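Side-chain contacts in malyl-CoA lyase/beta-methylmalyl-CoA lyase (PDB 5UGR), which is a TIM-barrel enzyme of the HpcH/HpaI aldolase/citrate lyase family and carries a bound magnesium ion: residues 107-110 with 111-114; 114-117 with 118-122; 254-257 with 258-262. One frame throughout, in Å; residues are numbered along the deposited sequence.

Interaction 1. Residues 107-110 with 111-114; sequences VGVP and ADVY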
loop_
_atom_site.group_PDB
_atom_site.type_symbol
_atom_site.label_atom_id
_atom_site.label_comp_id
_atom_site.label_asym_id
_atom_site.label_seq_id
_atom_site.Cartn_x
_atom_site.Cartn_y
_atom_site.Cartn_z
ATOM N N VAL A 107 14.121 1.424 16.339
ATOM C CA VAL A 107 13.717 1.265 14.922
ATOM C C VAL A 107 12.258 1.733 14.747
ATOM O O VAL A 107 11.377 1.398 15.545
ATOM C CB VAL A 107 13.876 -0.202 14.442
ATOM C CG1 VAL A 107 13.343 -0.417 13.023
ATOM C CG2 VAL A 107 15.348 -0.588 14.514
ATOM N N GLY A 108 12.042 2.544 13.718
ATOM C CA GLY A 108 10.731 3.158 13.488
ATOM C C GLY A 108 10.023 2.656 12.261
ATOM O O GLY A 108 8.814 2.531 12.269
ATOM N N VAL A 109 10.764 2.405 11.195
ATOM C CA VAL A 109 10.215 2.008 9.900
ATOM C C VAL A 109 11.149 0.980 9.239
ATOM O O VAL A 109 12.345 0.904 9.559
ATOM C CB VAL A 109 10.004 3.205 8.946
ATOM C CG1 VAL A 109 9.027 4.198 9.520
ATOM C CG2 VAL A 109 11.312 3.920 8.615
ATOM N N PRO A 110 10.644 0.168 8.309
ATOM C CA PRO A 110 11.477 -0.844 7.658
ATOM C C PRO A 110 12.756 -0.288 6.999
ATOM O O PRO A 110 13.811 -0.939 7.021
ATOM C CB PRO A 110 10.558 -1.513 6.665
ATOM C CG PRO A 110 9.247 -1.044 6.910
ATOM C CD PRO A 110 9.233 0.043 7.924
ATOM N N ALA A 111 12.671 0.925 6.454
ATOM C CA ALA A 111 13.829 1.499 5.750
ATOM C C ALA A 111 14.987 1.774 6.719
ATOM O O ALA A 111 16.157 1.842 6.269
ATOM C CB ALA A 111 13.454 2.776 5.007
ATOM N N ASP A 112 14.711 1.915 8.031
ATOM C CA ASP A 112 15.808 2.031 9.003
ATOM C C ASP A 112 16.689 0.780 8.922
ATOM O O ASP A 112 17.945 0.842 8.953
ATOM C CB ASP A 112 15.269 2.183 10.446
ATOM C CG ASP A 112 14.631 3.557 10.742
ATOM O OD1 ASP A 112 15.116 4.556 10.188
ATOM O OD2 ASP A 112 13.700 3.514 11.594
ATOM N N VAL A 113 16.049 -0.365 8.853
ATOM C CA VAL A 113 16.765 -1.649 8.813
ATOM C C VAL A 113 17.486 -1.819 7.473
ATOM O O VAL A 113 18.648 -2.249 7.431
ATOM C CB VAL A 113 15.841 -2.814 9.121
ATOM C CG1 VAL A 113 16.639 -4.128 9.188
ATOM C CG2 VAL A 113 15.113 -2.615 10.424
ATOM N N TYR A 114 16.815 -1.466 6.386
ATOM C CA TYR A 114 17.410 -1.473 5.056
ATOM C C TYR A 114 18.721 -0.698 5.062
ATOM O O TYR A 114 19.730 -1.124 4.474
ATOM C CB TYR A 114 16.411 -0.971 4.027
ATOM C CG TYR A 114 16.689 -1.136 2.569
ATOM C CD1 TYR A 114 17.549 -0.279 1.884
ATOM C CD2 TYR A 114 16.072 -2.181 1.838
ATOM C CE1 TYR A 114 17.712 -0.354 0.491
ATOM C CE2 TYR A 114 16.243 -2.267 0.471
ATOM C CZ TYR A 114 17.039 -1.364 -0.219
ATOM O OH TYR A 114 17.183 -1.475 -1.579
#
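Val107 meets Val113 through their methyls, CG1 to CG2 at 3.8 Å, with the two side chains about at right angles. The contact is the start of helix 110-127, where the loop after barrel strand 101-104 turns into the helix. This is a TIM barrel, and Val107 also packs on Ile151 and Val137. Gly108 follows, and its N gives a 2.9 Å hydrogen bond to Asp112 OD2, met nearly along the C-O axis of the carboxylate. The next amide, Val109 N, reaches the same oxygen at 3.2 Å, but from above the carboxylate plane. One oxygen thus grips two successive loop amides. Asp112 OD2 taking Val109 N matches one half of a capping box. The other half is absent, since Val109 has no side-chain acceptor, and Asp112 N instead donates to the backbone Val109 O at 3.0 Å. Asp112 CG lies beside its own backbone N (chi1 -72°), which turns the carboxylate back to the loop. Its negative charge near the helix start is probably favourable. The carboxylate has partners in other chains too: OD1 bonds Tyr114 OH of the second subunit, and OD2 bonds Ser2 OG of the third. Val109 CG2 lies 3.8 Å from Asp112 OD2. Pro110 has its ring on Ala150 and Ile151. Its carbonyl takes two amides of the helix. The bond from Val113 N is weak, while Tyr114 N lies in the carbonyl plane of Pro110 O and reaches it at 3.1 Å with an N-H...O angle of 167°.

Interaction 2. Residues 114-117 with 118-122; sequences YAID and VLTTQ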
loop_
_atom_site.group_PDB
_atom_site.type_symbol
_atom_site.label_atom_id
_atom_site.label_comp_id
_atom_site.label_asym_id
_atom_site.label_seq_id
_atom_site.Cartn_x
_atom_site.Cartn_y
_atom_site.Cartn_z
ATOM N N TYR A 114 16.815 -1.466 6.386
ATOM C CA TYR A 114 17.410 -1.473 5.056
ATOM C C TYR A 114 18.721 -0.698 5.062
ATOM O O TYR A 114 19.730 -1.124 4.474
ATOM C CB TYR A 114 16.411 -0.971 4.027
ATOM C CG TYR A 114 16.689 -1.136 2.569
ATOM C CD1 TYR A 114 17.549 -0.279 1.884
ATOM C CD2 TYR A 114 16.072 -2.181 1.838
ATOM C CE1 TYR A 114 17.712 -0.354 0.491
ATOM C CE2 TYR A 114 16.243 -2.267 0.471
ATOM C CZ TYR A 114 17.039 -1.364 -0.219
ATOM O OH TYR A 114 17.183 -1.475 -1.579
ATOM N N ALA A 115 18.697 0.484 5.665
ATOM C CA ALA A 115 19.902 1.321 5.685
ATOM C C ALA A 115 21.082 0.627 6.301
ATOM O O ALA A 115 22.211 0.756 5.775
ATOM C CB ALA A 115 19.607 2.650 6.364
ATOM N N ILE A 116 20.845 -0.049 7.433
ATOM C CA ILE A 116 21.939 -0.763 8.104
ATOM C C ILE A 116 22.355 -1.979 7.289
ATOM O O ILE A 116 23.539 -2.352 7.277
ATOM C CB ILE A 116 21.568 -1.101 9.560
ATOM C CG1 ILE A 116 21.050 0.142 10.284
ATOM C CG2 ILE A 116 22.766 -1.707 10.313
ATOM C CD1 ILE A 116 21.843 1.390 10.170
ATOM N N ASP A 117 21.407 -2.608 6.599
ATOM C CA ASP A 117 21.716 -3.756 5.729
ATOM C C ASP A 117 22.662 -3.305 4.568
ATOM O O ASP A 117 23.660 -3.984 4.314
ATOM C CB ASP A 117 20.396 -4.337 5.239
ATOM C CG ASP A 117 20.448 -5.778 4.825
ATOM O OD1 ASP A 117 21.553 -6.354 4.701
ATOM O OD2 ASP A 117 19.338 -6.317 4.531
ATOM N N VAL A 118 22.399 -2.149 3.941
ATOM C CA VAL A 118 23.250 -1.643 2.891
ATOM C C VAL A 118 24.694 -1.514 3.436
ATOM O O VAL A 118 25.638 -2.043 2.828
ATOM C CB VAL A 118 22.747 -0.302 2.376
ATOM C CG1 VAL A 118 23.760 0.310 1.430
ATOM C CG2 VAL A 118 21.388 -0.466 1.639
ATOM N N LEU A 119 24.849 -0.795 4.546
ATOM C CA LEU A 119 26.189 -0.476 5.063
ATOM C C LEU A 119 26.899 -1.755 5.465
ATOM O O LEU A 119 28.097 -1.949 5.128
ATOM C CB LEU A 119 26.041 0.538 6.188
ATOM C CG LEU A 119 27.348 1.012 6.836
ATOM C CD1 LEU A 119 28.289 1.646 5.795
ATOM C CD2 LEU A 119 27.031 2.003 7.931
ATOM N N THR A 120 26.228 -2.594 6.249
ATOM C CA THR A 120 26.798 -3.854 6.716
ATOM C C THR A 120 27.215 -4.743 5.556
ATOM O O THR A 120 28.350 -5.303 5.553
ATOM C CB THR A 120 25.811 -4.603 7.626
ATOM O OG1 THR A 120 25.465 -3.764 8.759
ATOM C CG2 THR A 120 26.430 -5.878 8.132
ATOM N N THR A 121 26.356 -4.840 4.548
ATOM C CA THR A 121 26.669 -5.668 3.406
ATOM C C THR A 121 27.956 -5.203 2.701
ATOM O O THR A 121 28.811 -6.032 2.317
ATOM C CB THR A 121 25.488 -5.793 2.425
ATOM O OG1 THR A 121 24.351 -6.287 3.163
ATOM C CG2 THR A 121 25.824 -6.709 1.275
ATOM N N GLN A 122 28.052 -3.901 2.463
ATOM C CA GLN A 122 29.219 -3.338 1.759
ATOM C C GLN A 122 30.493 -3.636 2.522
ATOM O O GLN A 122 31.512 -4.002 1.916
ATOM C CB GLN A 122 29.074 -1.865 1.511
ATOM C CG GLN A 122 27.962 -1.591 0.488
ATOM C CD GLN A 122 27.760 -0.135 0.217
ATOM O OE1 GLN A 122 28.554 0.705 0.672
ATOM N NE2 GLN A 122 26.662 0.199 -0.479
#
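Thr120 and Thr121 bind back to Ile116 and Asp117 one turn earlier, a local contact within helix 110-127. Each threonine hydroxyl donates to the carbonyl four residues before it. Thr120 OG1 is 2.8 Å from Ile116 O, and Thr121 OG1 is 2.7 Å from Asp117 O. The backbone amides of the two threonines bind the same oxygens, at 2.9 Å for Thr120 N to Ile116 O. Each carbonyl oxygen therefore takes two bonds, with hydroxyl and amide on opposite faces of its plane. The Thr120 hydroxyl sits beside its own backbone N (chi1 -58°), and this brings OG1 back over the preceding turn to Ile116 O. The helix belongs to the beta-alpha-beta unit of strands 101-104 and 134-139 in the barrel. Ile116 and Thr120 face those strands, packing on Phe135 and on Ile104 and Ile102 respectively. Asp117 has its main polar partners elsewhere: OD2 bonds Ser155 OG, and OD1 forms a salt bridge with Arg157. Arg157 also bonds Thr121 OG1. On another side of the helix, Val118 CG2 lies against Tyr114, 3.9 Å from its CD1, at an oblique approach. Phe3 of the fourth subunit packs on Val118 and Thr121.

Interaction 3. Residues 254-257 with 258-262; sequences WAIH and PSQID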
loop_
_atom_site.group_PDB
_atom_site.type_symbol
_atom_site.label_atom_id
_atom_site.label_comp_id
_atom_site.label_asym_id
_atom_site.label_seq_id
_atom_site.Cartn_x
_atom_site.Cartn_y
_atom_site.Cartn_z
ATOM N N TRP A 254 16.106 -9.897 28.560
ATOM C CA TRP A 254 17.337 -9.242 28.919
ATOM C C TRP A 254 17.722 -9.481 30.385
ATOM O O TRP A 254 16.881 -9.566 31.262
ATOM C CB TRP A 254 17.273 -7.733 28.698
ATOM C CG TRP A 254 17.205 -7.314 27.261
ATOM C CD1 TRP A 254 16.771 -8.036 26.168
ATOM C CD2 TRP A 254 17.501 -6.011 26.788
ATOM N NE1 TRP A 254 16.825 -7.253 25.043
ATOM C CE2 TRP A 254 17.260 -5.994 25.391
ATOM C CE3 TRP A 254 17.944 -4.859 27.409
ATOM C CZ2 TRP A 254 17.455 -4.856 24.632
ATOM C CZ3 TRP A 254 18.142 -3.734 26.674
ATOM C CH2 TRP A 254 17.886 -3.716 25.291
ATOM N N ALA A 255 19.040 -9.480 30.586
ATOM C CA ALA A 255 19.669 -9.361 31.884
ATOM C C ALA A 255 20.494 -8.068 31.873
ATOM O O ALA A 255 21.364 -7.871 31.015
ATOM C CB ALA A 255 20.536 -10.579 32.193
ATOM N N ILE A 256 20.214 -7.211 32.822
ATOM C CA ILE A 256 20.990 -5.972 32.979
ATOM C C ILE A 256 21.723 -5.956 34.318
ATOM O O ILE A 256 22.355 -4.952 34.672
ATOM C CB ILE A 256 20.158 -4.682 32.742
ATOM C CG1 ILE A 256 18.996 -4.559 33.700
ATOM C CG2 ILE A 256 19.656 -4.580 31.295
ATOM C CD1 ILE A 256 18.420 -3.137 33.714
ATOM N N HIS A 257 21.652 -7.058 35.040
ATOM C CA HIS A 257 22.432 -7.313 36.272
ATOM C C HIS A 257 22.750 -8.783 36.259
ATOM O O HIS A 257 21.922 -9.605 35.819
ATOM C CB HIS A 257 21.574 -6.993 37.467
ATOM C CG HIS A 257 22.281 -7.114 38.772
ATOM N ND1 HIS A 257 22.333 -8.291 39.504
ATOM C CD2 HIS A 257 22.954 -6.192 39.493
ATOM C CE1 HIS A 257 23.021 -8.083 40.611
ATOM N NE2 HIS A 257 23.411 -6.817 40.633
ATOM N N PRO A 258 23.974 -9.172 36.690
ATOM C CA PRO A 258 24.345 -10.575 36.541
ATOM C C PRO A 258 23.404 -11.608 37.160
ATOM O O PRO A 258 23.272 -12.730 36.654
ATOM C CB PRO A 258 25.751 -10.632 37.186
ATOM C CG PRO A 258 26.267 -9.246 37.094
ATOM C CD PRO A 258 25.079 -8.356 37.241
ATOM N N SER A 259 22.747 -11.242 38.249
ATOM C CA SER A 259 21.752 -12.107 38.906
ATOM C C SER A 259 20.591 -12.529 38.010
ATOM O O SER A 259 19.987 -13.560 38.216
ATOM C CB SER A 259 21.167 -11.423 40.122
ATOM O OG SER A 259 20.348 -10.281 39.781
ATOM N N GLN A 260 20.332 -11.743 36.995
ATOM C CA GLN A 260 19.208 -12.026 36.123
ATOM C C GLN A 260 19.479 -13.104 35.071
ATOM O O GLN A 260 18.549 -13.688 34.525
ATOM C CB GLN A 260 18.703 -10.760 35.479
ATOM C CG GLN A 260 18.118 -9.787 36.459
ATOM C CD GLN A 260 17.778 -8.456 35.868
ATOM O OE1 GLN A 260 18.273 -8.070 34.791
ATOM N NE2 GLN A 260 16.970 -7.694 36.584
ATOM N N ILE A 261 20.747 -13.410 34.840
ATOM C CA ILE A 261 21.121 -14.405 33.840
ATOM C C ILE A 261 20.569 -15.780 34.143
ATOM O O ILE A 261 19.938 -16.390 33.267
ATOM C CB ILE A 261 22.649 -14.475 33.665
ATOM C CG1 ILE A 261 23.211 -13.137 33.140
ATOM C CG2 ILE A 261 23.049 -15.582 32.711
ATOM C CD1 ILE A 261 24.724 -13.027 33.218
ATOM N N ASP A 262 20.765 -16.269 35.377
ATOM C CA ASP A 262 20.297 -17.613 35.726
ATOM C C ASP A 262 18.763 -17.638 35.724
ATOM O O ASP A 262 18.146 -18.658 35.373
ATOM C CB ASP A 262 20.827 -18.036 37.101
ATOM C CG ASP A 262 22.298 -18.444 37.071
ATOM O OD1 ASP A 262 22.910 -18.579 35.995
ATOM O OD2 ASP A 262 22.858 -18.585 38.169
HETATM O O HOH W 1 16.642 -7.195 32.764
#
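His257 swings its ring away from its own backbone N (chi1 -176°) and over to Ser259, while Gln260, with CG beside its backbone N (chi1 -65°) and extended beyond, runs back to Ile256. His257 caps the turn leading into helix 259-268, and Gln260 ties that turn back to the end of strand 252-255, the last strand of the TIM barrel. His257 ND1 takes a capping bond from Ser259 N at 3.2 Å, the donor tilted from the ring plane. The same nitrogen is hydrogen-bonded to Ser259 OG at 2.8 Å, and this hydroxyl approaches at the ring edge. Pro258 CD lies over one face of the ring in a CH-pi contact, 3.6 Å from the centroid. Phe232 stacks on the His257 ring as well. The main chain adds Gln260 N to His257 O, at 2.9 Å.

Gln260 NE2 bonds Phe229 O. Ala255 CB touches both Gln260 CB and Ile261 CG1, each at 3.8 Å, which joins the strand end to the start region of helix 259-268. Trp254 is about 6 Å from the magnesium ion by its side chain, and its NE1 bonds Ser162 OG. A water donates to both Trp254 O and Gln260 OE1. That OE1 also accepts from Ile256 N, 2.9 Å away and nearly in line with the C=O, with an N-H...O angle of 167°.

Overall arrangement
From the N terminus, interaction 1 comes first and closes the loop between strand 101-104 and helix 110-127. Interaction 2 takes over at Tyr114, where interaction 1 stops, and their centres are about 11 Å apart. Both touch the second subunit. Interaction 3 comes much later and closes the turn between strand 252-255 and helix 259-268. It lies on the opposite side of the chain's centre, with its centre about 29 Å from that of interaction 1 and about 31 Å from that of interaction 2. None nests in or crosses another. Interaction 1 joins a loop to its helix, interaction 2 stays within that helix, and interaction 3 joins a strand end to the next helix.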